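Local coordinates for protein succinylglutamate desuccinylase/aspartoacylase (Shewanella frigidimarina, PDB 3LWU) that binds a zinc ion and is probably a hydrolase acting on ester bonds, as a member of the succinylglutamate desuccinylase/aspartoacylase family, at residues A[153-158]-A[182-187]; A[315-320]-A[340-345]; A[362-367]-A[380-385]. One frame throughout, in Å; residues are numbered along the deposited sequence.

Contact 1: residues A[153-158]-A[182-187]; sequences MLVETC and AHQADI
The imidazole of H183 lies flat against the side of the helix that carries L154. L154 CB stands 3.8 Å from the centroid of the H183 ring and only 6° off its normal, a CH-pi contact centred on one face. L154 CD1 lies on the same side but out past the rim, 4.0 Å from H183 ND1. At the edge, C158 SG comes up near the ring plane and sits 4.0 Å from H183 CD2, a sulfur-aromatic contact one helical turn on from L154. At the root of the imidazole, V155 CG2 packs on H183 CB at 3.8 Å, the two side chains sliding past each other in opposite directions. V155 also presents both methyls to Q184, whose chain is bent at chi2 (-70°) and thereby brings NE2 back to within 3.7 Å of V155 CG2. H183 and Q184 are the central pair of a type I beta turn from A182 to A185, closed by the bond from A185 N to A182 O; within the catalytic domain this turn leads from helix 170-182 into strand 187-194 and packs that link on helix 143-160. Were H183 cut back to an alanine, the ring surface facing L154 CB would be lost and C158 SG would probably be left without its aromatic neighbour. In the next shell, H183 NE2 is hydrogen-bonded to Q179, and the ring of H127 meets the imidazole with planes at about 60°. R151, on the same helix as L154, reaches the backbone oxygens of H183 and A185, while P237 and W238 of helix 230-247 pack on L154.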
HETATM    1  N   MSE A 153       3.663  37.379 -15.729  1.00 23.22           N
HETATM    2  CA  MSE A 153       4.808  36.538 -16.038  1.00 23.19           C
HETATM    3  C   MSE A 153       4.772  35.275 -15.203  1.00 22.89           C
HETATM    4  O   MSE A 153       5.006  34.189 -15.740  1.00 22.83           O
HETATM    5  CB  MSE A 153       6.132  37.269 -15.814  1.00 23.52           C
HETATM    6  CG  MSE A 153       7.353  36.379 -16.051  1.00 24.48           C
HETATM    7 SE   MSE A 153       8.012  35.523 -14.456  0.75 27.37          SE
HETATM    8  CE  MSE A 153       8.507  37.148 -13.443  1.00 27.74           C
ATOM      9  N   LEU A 154       4.486  35.409 -13.899  1.00 22.11           N
ATOM     10  CA  LEU A 154       4.385  34.234 -13.023  1.00 21.43           C
ATOM     11  C   LEU A 154       3.279  33.273 -13.502  1.00 21.38           C
ATOM     12  O   LEU A 154       3.523  32.065 -13.549  1.00 20.33           O
ATOM     13  CB  LEU A 154       4.200  34.600 -11.528  1.00 21.05           C
ATOM     14  CG  LEU A 154       5.349  35.386 -10.840  1.00 20.53           C
ATOM     15  CD1 LEU A 154       4.976  35.881  -9.455  1.00 17.54           C
ATOM     16  CD2 LEU A 154       6.655  34.588 -10.757  1.00 17.91           C
ATOM     17  N   VAL A 155       2.111  33.791 -13.888  1.00 21.07           N
ATOM     18  CA  VAL A 155       1.054  32.940 -14.425  1.00 22.14           C
ATOM     19  C   VAL A 155       1.486  32.246 -15.737  1.00 23.21           C
ATOM     20  O   VAL A 155       1.412  31.044 -15.846  1.00 23.30           O
ATOM     21  CB  VAL A 155      -0.290  33.695 -14.574  1.00 22.74           C
ATOM     22  CG1 VAL A 155      -1.396  32.767 -15.103  1.00 21.50           C
ATOM     23  CG2 VAL A 155      -0.719  34.294 -13.225  1.00 21.50           C
ATOM     24  N   GLU A 156       2.028  32.977 -16.701  1.00 24.79           N
ATOM     25  CA  GLU A 156       2.363  32.386 -18.017  1.00 25.58           C
ATOM     26  C   GLU A 156       3.454  31.322 -17.973  1.00 25.38           C
ATOM     27  O   GLU A 156       3.357  30.303 -18.674  1.00 23.86           O
ATOM     28  CB  GLU A 156       2.755  33.479 -19.024  1.00 26.17           C
ATOM     29  CG  GLU A 156       1.553  34.385 -19.346  1.00 30.75           C
ATOM     30  CD  GLU A 156       1.877  35.693 -20.056  1.00 34.87           C
ATOM     31  OE1 GLU A 156       3.033  35.881 -20.549  1.00 39.58           O
ATOM     32  OE2 GLU A 156       0.940  36.536 -20.119  1.00 38.15           O
ATOM     33  N   THR A 157       4.500  31.576 -17.184  1.00 25.15           N
ATOM     34  CA  THR A 157       5.642  30.667 -17.119  1.00 25.69           C
ATOM     35  C   THR A 157       5.233  29.388 -16.393  1.00 26.67           C
ATOM     36  O   THR A 157       5.736  28.291 -16.665  1.00 26.31           O
ATOM     37  CB  THR A 157       6.854  31.301 -16.404  1.00 25.53           C
ATOM     38  OG1 THR A 157       6.431  31.797 -15.135  1.00 24.94           O
ATOM     39  CG2 THR A 157       7.488  32.451 -17.246  1.00 24.31           C
ATOM     40  N   CYS A 158       4.300  29.540 -15.467  1.00 27.35           N
ATOM     41  CA  CYS A 158       3.693  28.398 -14.820  1.00 28.67           C
ATOM     42  C   CYS A 158       2.873  27.536 -15.793  1.00 28.97           C
ATOM     43  O   CYS A 158       3.033  26.307 -15.862  1.00 28.58           O
ATOM     44  CB  CYS A 158       2.789  28.919 -13.721  1.00 29.27           C
ATOM     45  SG  CYS A 158       2.900  28.041 -12.306  1.00 33.22           S
ATOM     46  N   ALA A 182      -3.189  30.310  -7.931  1.00 17.64           N
ATOM     47  CA  ALA A 182      -2.680  30.990  -6.729  1.00 17.67           C
ATOM     48  C   ALA A 182      -1.942  32.277  -7.096  1.00 17.45           C
ATOM     49  O   ALA A 182      -2.048  33.301  -6.409  1.00 18.05           O
ATOM     50  CB  ALA A 182      -1.763  30.053  -5.914  1.00 17.65           C
ATOM     51  N   HIS A 183      -1.217  32.237  -8.209  1.00 17.35           N
ATOM     52  CA  HIS A 183      -0.439  33.392  -8.670  1.00 17.10           C
ATOM     53  C   HIS A 183      -1.309  34.622  -9.016  1.00 17.40           C
ATOM     54  O   HIS A 183      -0.813  35.731  -8.996  1.00 16.42           O
ATOM     55  CB  HIS A 183       0.437  33.024  -9.875  1.00 16.80           C
ATOM     56  CG  HIS A 183       1.753  32.401  -9.517  1.00 16.94           C
ATOM     57  ND1 HIS A 183       2.556  32.872  -8.502  1.00 16.95           N
ATOM     58  CD2 HIS A 183       2.421  31.348 -10.065  1.00 18.87           C
ATOM     59  CE1 HIS A 183       3.648  32.124  -8.423  1.00 19.06           C
ATOM     60  NE2 HIS A 183       3.601  31.205  -9.374  1.00 16.04           N
ATOM     61  N   GLN A 184      -2.581  34.397  -9.342  1.00 17.83           N
ATOM     62  CA  GLN A 184      -3.492  35.447  -9.698  1.00 18.56           C
ATOM     63  C   GLN A 184      -3.915  36.244  -8.483  1.00 17.98           C
ATOM     64  O   GLN A 184      -4.383  37.351  -8.658  1.00 17.65           O
ATOM     65  CB  GLN A 184      -4.777  34.891 -10.357  1.00 19.95           C
ATOM     66  CG  GLN A 184      -4.627  34.325 -11.792  1.00 23.00           C
ATOM     67  CD  GLN A 184      -4.349  35.415 -12.847  1.00 30.02           C
ATOM     68  OE1 GLN A 184      -4.221  36.621 -12.539  1.00 31.40           O
ATOM     69  NE2 GLN A 184      -4.248  34.985 -14.101  1.00 32.55           N
ATOM     70  N   ALA A 185      -3.761  35.690  -7.278  1.00 17.04           N
ATOM     71  CA  ALA A 185      -4.308  36.283  -6.057  1.00 17.51           C
ATOM     72  C   ALA A 185      -3.290  37.136  -5.267  1.00 17.56           C
ATOM     73  O   ALA A 185      -2.090  36.925  -5.357  1.00 18.48           O
ATOM     74  CB  ALA A 185      -4.872  35.220  -5.175  1.00 15.74           C
ATOM     75  N   ASP A 186      -3.787  38.070  -4.468  1.00 17.53           N
ATOM     76  CA  ASP A 186      -2.923  38.882  -3.593  1.00 17.57           C
ATOM     77  C   ASP A 186      -2.613  38.170  -2.277  1.00 16.60           C
ATOM     78  O   ASP A 186      -1.624  38.485  -1.584  1.00 16.71           O
ATOM     79  CB  ASP A 186      -3.610  40.213  -3.278  1.00 18.25           C
ATOM     80  CG  ASP A 186      -3.800  41.070  -4.513  1.00 20.26           C
ATOM     81  OD1 ASP A 186      -2.777  41.520  -5.068  1.00 27.53           O
ATOM     82  OD2 ASP A 186      -4.958  41.288  -4.944  1.00 20.94           O
ATOM     83  N   ILE A 187      -3.492  37.244  -1.923  1.00 14.87           N
ATOM     84  CA  ILE A 187      -3.460  36.536  -0.665  1.00 14.51           C
ATOM     85  C   ILE A 187      -3.729  35.086  -0.978  1.00 14.29           C
ATOM     86  O   ILE A 187      -4.714  34.775  -1.654  1.00 13.49           O
ATOM     87  CB  ILE A 187      -4.574  37.029   0.290  1.00 14.61           C
ATOM     88  CG1 ILE A 187      -4.311  38.480   0.704  1.00 14.01           C
ATOM     89  CG2 ILE A 187      -4.638  36.137   1.538  1.00 12.48           C
ATOM     90  CD1 ILE A 187      -5.598  39.262   1.119  1.00 13.21           C
TER

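Contact 2: residues A[315-320]-A[340-345]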
ATOM      1  N   ALA A 315      12.216   8.334  17.030  1.00 13.18           N
ATOM      2  CA  ALA A 315      12.276   7.253  17.983  1.00 13.04           C
ATOM      3  C   ALA A 315      13.720   6.813  18.191  1.00 13.10           C
ATOM      4  O   ALA A 315      14.389   6.440  17.246  1.00 13.30           O
ATOM      5  CB  ALA A 315      11.349   6.039  17.537  1.00 11.62           C
ATOM      6  N   PRO A 316      14.203   6.823  19.440  1.00 13.52           N
ATOM      7  CA  PRO A 316      15.588   6.379  19.669  1.00 14.27           C
ATOM      8  C   PRO A 316      15.694   4.850  19.611  1.00 14.32           C
ATOM      9  O   PRO A 316      16.767   4.323  19.445  1.00 15.42           O
ATOM     10  CB  PRO A 316      15.905   6.913  21.085  1.00 13.97           C
ATOM     11  CG  PRO A 316      14.534   6.861  21.759  1.00 14.36           C
ATOM     12  CD  PRO A 316      13.539   7.239  20.684  1.00 14.05           C
ATOM     13  N   LYS A 317      14.581   4.160  19.747  1.00 14.25           N
ATOM     14  CA  LYS A 317      14.508   2.695  19.516  1.00 14.59           C
ATOM     15  C   LYS A 317      13.076   2.336  19.076  1.00 13.41           C
ATOM     16  O   LYS A 317      12.169   3.143  19.203  1.00 12.45           O
ATOM     17  CB  LYS A 317      14.881   1.925  20.786  1.00 15.57           C
ATOM     18  CG  LYS A 317      13.847   2.068  21.926  1.00 17.90           C
ATOM     19  CD  LYS A 317      14.273   1.341  23.247  1.00 19.61           C
ATOM     20  CE  LYS A 317      13.077   1.188  24.238  1.00 18.29           C
ATOM     21  NZ  LYS A 317      13.480   0.534  25.540  1.00 18.22           N
ATOM     22  N   ALA A 318      12.895   1.142  18.539  1.00 12.66           N
ATOM     23  CA  ALA A 318      11.623   0.718  18.060  1.00 13.19           C
ATOM     24  C   ALA A 318      10.760   0.333  19.274  1.00 12.96           C
ATOM     25  O   ALA A 318      11.303  -0.040  20.326  1.00 12.74           O
ATOM     26  CB  ALA A 318      11.800  -0.530  17.091  1.00 12.62           C
ATOM     27  N   GLY A 319       9.439   0.377  19.111  1.00 12.50           N
ATOM     28  CA  GLY A 319       8.548  -0.247  20.076  1.00 13.51           C
ATOM     29  C   GLY A 319       7.106   0.208  19.937  1.00 13.61           C
ATOM     30  O   GLY A 319       6.705   0.723  18.904  1.00 14.08           O
ATOM     31  N   LEU A 320       6.318  -0.016  20.975  1.00 13.41           N
ATOM     32  CA  LEU A 320       4.953   0.468  21.037  1.00 12.88           C
ATOM     33  C   LEU A 320       4.933   1.723  21.903  1.00 13.98           C
ATOM     34  O   LEU A 320       5.591   1.771  22.938  1.00 14.58           O
ATOM     35  CB  LEU A 320       4.061  -0.620  21.612  1.00 13.23           C
ATOM     36  CG  LEU A 320       4.040  -1.904  20.810  1.00 12.90           C
ATOM     37  CD1 LEU A 320       3.080  -2.973  21.437  1.00 13.78           C
ATOM     38  CD2 LEU A 320       3.662  -1.570  19.362  1.00 12.87           C
ATOM     39  N   ILE A 340       7.843   4.141  25.953  1.00 14.32           N
ATOM     40  CA  ILE A 340       7.999   3.045  25.011  1.00 13.62           C
ATOM     41  C   ILE A 340       7.806   1.726  25.732  1.00 13.52           C
ATOM     42  O   ILE A 340       8.475   1.450  26.721  1.00 13.46           O
ATOM     43  CB  ILE A 340       9.404   3.060  24.392  1.00 13.71           C
ATOM     44  CG1 ILE A 340       9.720   4.450  23.816  1.00 14.23           C
ATOM     45  CG2 ILE A 340       9.524   1.984  23.320  1.00 10.03           C
ATOM     46  CD1 ILE A 340      11.097   4.527  23.118  1.00 16.98           C
ATOM     47  N   LEU A 341       6.879   0.930  25.226  1.00 13.31           N
ATOM     48  CA  LEU A 341       6.623  -0.409  25.712  1.00 13.77           C
ATOM     49  C   LEU A 341       7.337  -1.394  24.790  1.00 13.81           C
ATOM     50  O   LEU A 341       7.151  -1.359  23.571  1.00 13.82           O
ATOM     51  CB  LEU A 341       5.116  -0.691  25.715  1.00 13.65           C
ATOM     52  CG  LEU A 341       4.638  -2.131  26.032  1.00 14.74           C
ATOM     53  CD1 LEU A 341       5.026  -2.486  27.443  1.00 12.52           C
ATOM     54  CD2 LEU A 341       3.097  -2.310  25.814  1.00  9.37           C
ATOM     55  N   ARG A 342       8.130  -2.271  25.385  1.00 13.04           N
ATOM     56  CA  ARG A 342       8.776  -3.362  24.666  1.00 13.11           C
ATOM     57  C   ARG A 342       8.442  -4.695  25.345  1.00 12.27           C
ATOM     58  O   ARG A 342       9.206  -5.224  26.182  1.00 11.65           O
ATOM     59  CB  ARG A 342      10.290  -3.119  24.585  1.00 12.44           C
ATOM     60  CG  ARG A 342      10.701  -1.987  23.605  1.00 12.91           C
ATOM     61  CD  ARG A 342      10.462  -2.438  22.161  1.00 12.97           C
ATOM     62  NE  ARG A 342      11.370  -3.548  21.887  1.00 14.45           N
ATOM     63  CZ  ARG A 342      12.627  -3.412  21.464  1.00 15.94           C
ATOM     64  NH1 ARG A 342      13.096  -2.228  21.132  1.00 17.40           N
ATOM     65  NH2 ARG A 342      13.391  -4.478  21.333  1.00 14.21           N
ATOM     66  N   ILE A 343       7.299  -5.242  24.956  1.00 12.19           N
ATOM     67  CA  ILE A 343       6.775  -6.440  25.576  1.00 12.37           C
ATOM     68  C   ILE A 343       7.589  -7.689  25.231  1.00 12.71           C
ATOM     69  O   ILE A 343       7.495  -8.732  25.914  1.00 12.82           O
ATOM     70  CB  ILE A 343       5.284  -6.610  25.271  1.00 12.63           C
ATOM     71  CG1 ILE A 343       4.634  -7.623  26.246  1.00 11.59           C
ATOM     72  CG2 ILE A 343       5.058  -7.006  23.807  1.00 11.59           C
ATOM     73  CD1 ILE A 343       4.788  -7.310  27.681  1.00  9.92           C
ATOM     74  N   ASP A 344       8.452  -7.544  24.227  1.00 12.46           N
ATOM     75  CA  ASP A 344       9.438  -8.569  23.890  1.00 12.35           C
ATOM     76  C   ASP A 344      10.588  -8.652  24.867  1.00 11.99           C
ATOM     77  O   ASP A 344      11.376  -9.603  24.822  1.00 11.88           O
ATOM     78  CB  ASP A 344       9.976  -8.337  22.466  1.00 13.04           C
ATOM     79  CG  ASP A 344      10.608  -6.970  22.288  1.00 12.45           C
ATOM     80  OD1 ASP A 344       9.916  -5.913  22.415  1.00 13.28           O
ATOM     81  OD2 ASP A 344      11.802  -6.956  21.980  1.00 16.00           O
ATOM     82  N   LEU A 345      10.660  -7.702  25.794  1.00 12.05           N
ATOM     83  CA  LEU A 345      11.772  -7.625  26.750  1.00 12.93           C
ATOM     84  C   LEU A 345      11.275  -7.670  28.212  1.00 13.78           C
ATOM     85  O   LEU A 345      11.950  -7.191  29.130  1.00 13.26           O
ATOM     86  CB  LEU A 345      12.522  -6.314  26.486  1.00 12.20           C
ATOM     87  CG  LEU A 345      13.223  -6.176  25.109  1.00 13.17           C
ATOM     88  CD1 LEU A 345      13.937  -4.750  24.965  1.00 12.99           C
ATOM     89  CD2 LEU A 345      14.271  -7.289  24.972  1.00 13.52           C
TER
HETATM   90  O   HOH W   1      10.990   0.157  26.491  1.00 21.58           O
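The guanidinium of R342 meets A318 O at its edge and has L345 CD1 3.6 Å above one face, offset toward the rim, with the D344 carboxylate in plane at the edge. That carboxylate is gripped side-on: R342 NE binds D344 OD1 at 2.8 Å and R342 NH2 binds D344 OD2, each oxygen using its syn lone pair. The remaining nitrogen crosses to the other segment, R342 NH1 donating to A318 O at 2.9 Å from above the carbonyl plane. Bends at chi2 (-70°) and chi3 (-65°) fold the arginine over the strand, so that R342 CD rests 3.6 Å from G319 CA, a place where any CB would clash. The extended K317 chain runs past I340, its CE 3.8 Å from I340 CG2, and a water joins K317 NZ to I340 O. In the backbone, L320 and L341 form an antiparallel hydrogen-bonded pair with two nearly straight bonds, where strands 319-323 and 336-341 adjoin in a four-stranded antiparallel sheet. E32 of the third subunit forms a salt bridge with R342 NH1 and accepts from A318 N, while I343 O bonds Y44 of the second subunit. With D344 and E32 both in contact with R342, its charge is probably well balanced despite K317 NZ lying 5.2 Å from R342 NH1, and the arginine ties the strand ends to a subunit interface.

Contact 3: residues A[362-367]-A[380-385]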
ATOM      1  N   VAL A 362       7.223  23.168  23.274  1.00 16.15           N
ATOM      2  CA  VAL A 362       5.786  22.985  23.049  1.00 16.27           C
ATOM      3  C   VAL A 362       5.631  21.922  21.975  1.00 16.82           C
ATOM      4  O   VAL A 362       5.894  22.182  20.793  1.00 17.72           O
ATOM      5  CB  VAL A 362       5.106  24.324  22.643  1.00 16.86           C
ATOM      6  CG1 VAL A 362       3.643  24.134  22.324  1.00 16.44           C
ATOM      7  CG2 VAL A 362       5.293  25.390  23.750  1.00 14.84           C
ATOM      8  N   PRO A 363       5.214  20.698  22.360  1.00 16.27           N
ATOM      9  CA  PRO A 363       4.969  19.713  21.354  1.00 16.48           C
ATOM     10  C   PRO A 363       3.796  20.116  20.456  1.00 16.53           C
ATOM     11  O   PRO A 363       2.732  20.534  20.970  1.00 16.84           O
ATOM     12  CB  PRO A 363       4.629  18.444  22.166  1.00 16.49           C
ATOM     13  CG  PRO A 363       5.186  18.674  23.490  1.00 16.54           C
ATOM     14  CD  PRO A 363       5.012  20.140  23.702  1.00 16.82           C
ATOM     15  N   ILE A 364       3.984  20.006  19.132  1.00 15.71           N
ATOM     16  CA  ILE A 364       2.956  20.474  18.189  1.00 15.42           C
ATOM     17  C   ILE A 364       2.134  19.339  17.610  1.00 15.17           C
ATOM     18  O   ILE A 364       0.922  19.462  17.487  1.00 16.24           O
ATOM     19  CB  ILE A 364       3.574  21.339  17.066  1.00 15.01           C
ATOM     20  CG1 ILE A 364       4.052  22.655  17.658  1.00 15.67           C
ATOM     21  CG2 ILE A 364       2.577  21.602  15.928  1.00 13.67           C
ATOM     22  CD1 ILE A 364       2.909  23.440  18.386  1.00 14.91           C
ATOM     23  N   LEU A 365       2.803  18.250  17.234  1.00 14.75           N
ATOM     24  CA  LEU A 365       2.153  17.117  16.609  1.00 14.40           C
ATOM     25  C   LEU A 365       2.924  15.854  16.921  1.00 14.18           C
ATOM     26  O   LEU A 365       4.130  15.886  17.240  1.00 13.21           O
ATOM     27  CB  LEU A 365       2.024  17.317  15.074  1.00 13.72           C
ATOM     28  CG  LEU A 365       3.295  17.562  14.278  1.00 16.39           C
ATOM     29  CD1 LEU A 365       3.927  16.238  13.761  1.00 14.95           C
ATOM     30  CD2 LEU A 365       3.060  18.527  13.084  1.00 13.90           C
ATOM     31  N   HIS A 366       2.217  14.736  16.841  1.00 13.67           N
ATOM     32  CA  HIS A 366       2.871  13.442  16.925  1.00 13.24           C
ATOM     33  C   HIS A 366       2.366  12.447  15.891  1.00 13.98           C
ATOM     34  O   HIS A 366       1.339  12.643  15.257  1.00 14.80           O
ATOM     35  CB  HIS A 366       2.823  12.860  18.362  1.00 12.66           C
ATOM     36  CG  HIS A 366       1.479  12.399  18.832  1.00 10.62           C
ATOM     37  ND1 HIS A 366       0.904  11.204  18.434  1.00 14.49           N
ATOM     38  CD2 HIS A 366       0.628  12.937  19.746  1.00 14.44           C
ATOM     39  CE1 HIS A 366      -0.256  11.046  19.060  1.00 13.62           C
ATOM     40  NE2 HIS A 366      -0.454  12.088  19.857  1.00 13.44           N
ATOM     41  N   PHE A 367       3.105  11.352  15.775  1.00 14.25           N
ATOM     42  CA  PHE A 367       2.842  10.272  14.840  1.00 14.59           C
ATOM     43  C   PHE A 367       1.491   9.616  15.108  1.00 15.42           C
ATOM     44  O   PHE A 367       1.080   9.445  16.265  1.00 15.95           O
ATOM     45  CB  PHE A 367       3.992   9.268  15.009  1.00 14.91           C
ATOM     46  CG  PHE A 367       4.075   8.221  13.946  1.00 16.32           C
ATOM     47  CD1 PHE A 367       4.323   8.563  12.629  1.00 18.01           C
ATOM     48  CD2 PHE A 367       3.991   6.900  14.274  1.00 14.26           C
ATOM     49  CE1 PHE A 367       4.409   7.586  11.655  1.00 18.16           C
ATOM     50  CE2 PHE A 367       4.100   5.939  13.304  1.00 17.89           C
ATOM     51  CZ  PHE A 367       4.317   6.289  11.992  1.00 17.20           C
ATOM     52  N   LYS A 380       6.964  16.498  16.509  1.00 16.30           N
ATOM     53  CA  LYS A 380       7.630  17.767  16.214  1.00 15.56           C
ATOM     54  C   LYS A 380       7.309  18.729  17.340  1.00 14.93           C
ATOM     55  O   LYS A 380       6.139  18.834  17.752  1.00 15.01           O
ATOM     56  CB  LYS A 380       7.176  18.346  14.895  1.00 14.94           C
ATOM     57  CG  LYS A 380       7.577  17.569  13.648  1.00 17.99           C
ATOM     58  CD  LYS A 380       7.752  18.606  12.596  1.00 23.97           C
ATOM     59  CE  LYS A 380       7.513  18.208  11.190  1.00 27.46           C
ATOM     60  NZ  LYS A 380       7.711  19.536  10.490  1.00 24.96           N
ATOM     61  N   VAL A 381       8.337  19.403  17.847  1.00 14.03           N
ATOM     62  CA  VAL A 381       8.201  20.261  18.984  1.00 14.93           C
ATOM     63  C   VAL A 381       8.857  21.634  18.695  1.00 16.04           C
ATOM     64  O   VAL A 381       9.868  21.721  17.997  1.00 15.32           O
ATOM     65  CB  VAL A 381       8.835  19.625  20.244  1.00 15.03           C
ATOM     66  CG1 VAL A 381       8.268  18.191  20.503  1.00 15.50           C
ATOM     67  CG2 VAL A 381      10.367  19.634  20.148  1.00 15.24           C
HETATM   68  N   MSE A 382       8.256  22.691  19.212  1.00 16.44           N
HETATM   69  CA  MSE A 382       8.821  24.017  19.096  1.00 18.24           C
HETATM   70  C   MSE A 382       9.691  24.265  20.320  1.00 17.78           C
HETATM   71  O   MSE A 382       9.320  23.898  21.452  1.00 17.24           O
HETATM   72  CB  MSE A 382       7.728  25.081  19.055  1.00 17.95           C
HETATM   73  CG  MSE A 382       6.830  25.034  17.870  1.00 20.56           C
HETATM   74 SE   MSE A 382       5.572  26.486  18.054  0.75 27.10          SE
HETATM   75  CE  MSE A 382       4.870  26.524  16.269  1.00 27.79           C
ATOM     76  N   THR A 383      10.827  24.897  20.090  1.00 17.80           N
ATOM     77  CA  THR A 383      11.715  25.303  21.171  1.00 18.14           C
ATOM     78  C   THR A 383      11.935  26.824  21.042  1.00 19.15           C
ATOM     79  O   THR A 383      11.629  27.414  20.012  1.00 18.46           O
ATOM     80  CB  THR A 383      13.079  24.531  21.104  1.00 18.05           C
ATOM     81  OG1 THR A 383      13.736  24.828  19.871  1.00 15.02           O
ATOM     82  CG2 THR A 383      12.862  23.022  21.161  1.00 17.37           C
ATOM     83  N   ASN A 384      12.454  27.452  22.092  1.00 20.44           N
ATOM     84  CA  ASN A 384      12.679  28.896  22.081  1.00 21.49           C
ATOM     85  C   ASN A 384      11.403  29.647  21.650  1.00 21.78           C
ATOM     86  O   ASN A 384      11.431  30.506  20.766  1.00 21.60           O
ATOM     87  CB  ASN A 384      13.885  29.225  21.190  1.00 21.84           C
ATOM     88  CG  ASN A 384      15.183  28.633  21.744  1.00 23.31           C
ATOM     89  OD1 ASN A 384      15.398  28.630  22.944  1.00 26.39           O
ATOM     90  ND2 ASN A 384      16.031  28.136  20.880  1.00 22.71           N
ATOM     91  N   VAL A 385      10.289  29.271  22.277  1.00 21.94           N
ATOM     92  CA  VAL A 385       8.982  29.821  21.971  1.00 22.05           C
ATOM     93  C   VAL A 385       8.851  31.156  22.686  1.00 23.35           C
ATOM     94  O   VAL A 385       9.424  31.361  23.736  1.00 23.27           O
ATOM     95  CB  VAL A 385       7.863  28.843  22.421  1.00 21.97           C
ATOM     96  CG1 VAL A 385       6.483  29.393  22.147  1.00 19.80           C
ATOM     97  CG2 VAL A 385       8.020  27.508  21.718  1.00 21.55           C
TER
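V362 opens the pairing with M382, an antiparallel hydrogen-bonded pair in which V362 N gives to M382 O at 2.9 Å and M382 N returns a bond of the same length to V362 O. The second donor stands 40° out of the carbonyl plane. V362 CG2, set beside its own backbone N, meets V385 CG2 at 4.0 Å, the two valines crossing at about a right angle. P363 has no N-H to give and occupies a non-hydrogen-bonded position opposite V381, where the backbones close to 4.0 Å between P363 CA and V381 CA; V381 CG1 packs against the proline at its CA and CB. The register then slips by one residue. I364 and L365 both face K380 in a classic beta bulge: I364 N binds K380 O at 2.8 Å, and L365 N reaches the same oxygen in a weak bond of 3.4 Å. The side chain of I364 turns across the selenomethionine M382, with I364 CG1 3.7 Å from M382 CG and I364 CD1 near the selenium. L365 completes the pairing by accepting from K380 N. Its CG lies between the backbone N and the carbonyl carbon (chi1 57°), which lays L365 CD1 3.9 Å from K380 CG, the two side chains side by side and pointing the same way. Beyond that apolar stem, K380 NZ is hydrogen-bonded to an unidentified molecule, probably from the crystallisation liquor, and the nearest atom of the L365 side chain is about 9 Å from the zinc. Strand 362-366 also pairs with strand 196-204, and strand 377-382 with strand 310-314, so the bulged pair lies between them; Y310 touches I364, L365, K380 and M382, while Y218 of strand 218-222 packs on V362, I364 and M382.

In the fold
All three contacts are largely buried, but in different settings. Contact 1, its centre about 17 Å from that of the chain, joins a helix to a turn by side-chain packing without a hydrogen bond between the segments, while R151 of the same helix bonds the turn's backbone. Contact 3, its centre at a similar distance on the opposite side, is a strand pair held by backbone bonds and aliphatic packing, and approaches the zinc site. Contact 2 lies about 33 Å out, in a separate antiparallel sheet, and adds salt bridges and a water to its backbone pairing where other subunits meet it. Contacts 2 and 3 both touch the third subunit, with nearest atoms about 8 Å apart; they share no strand.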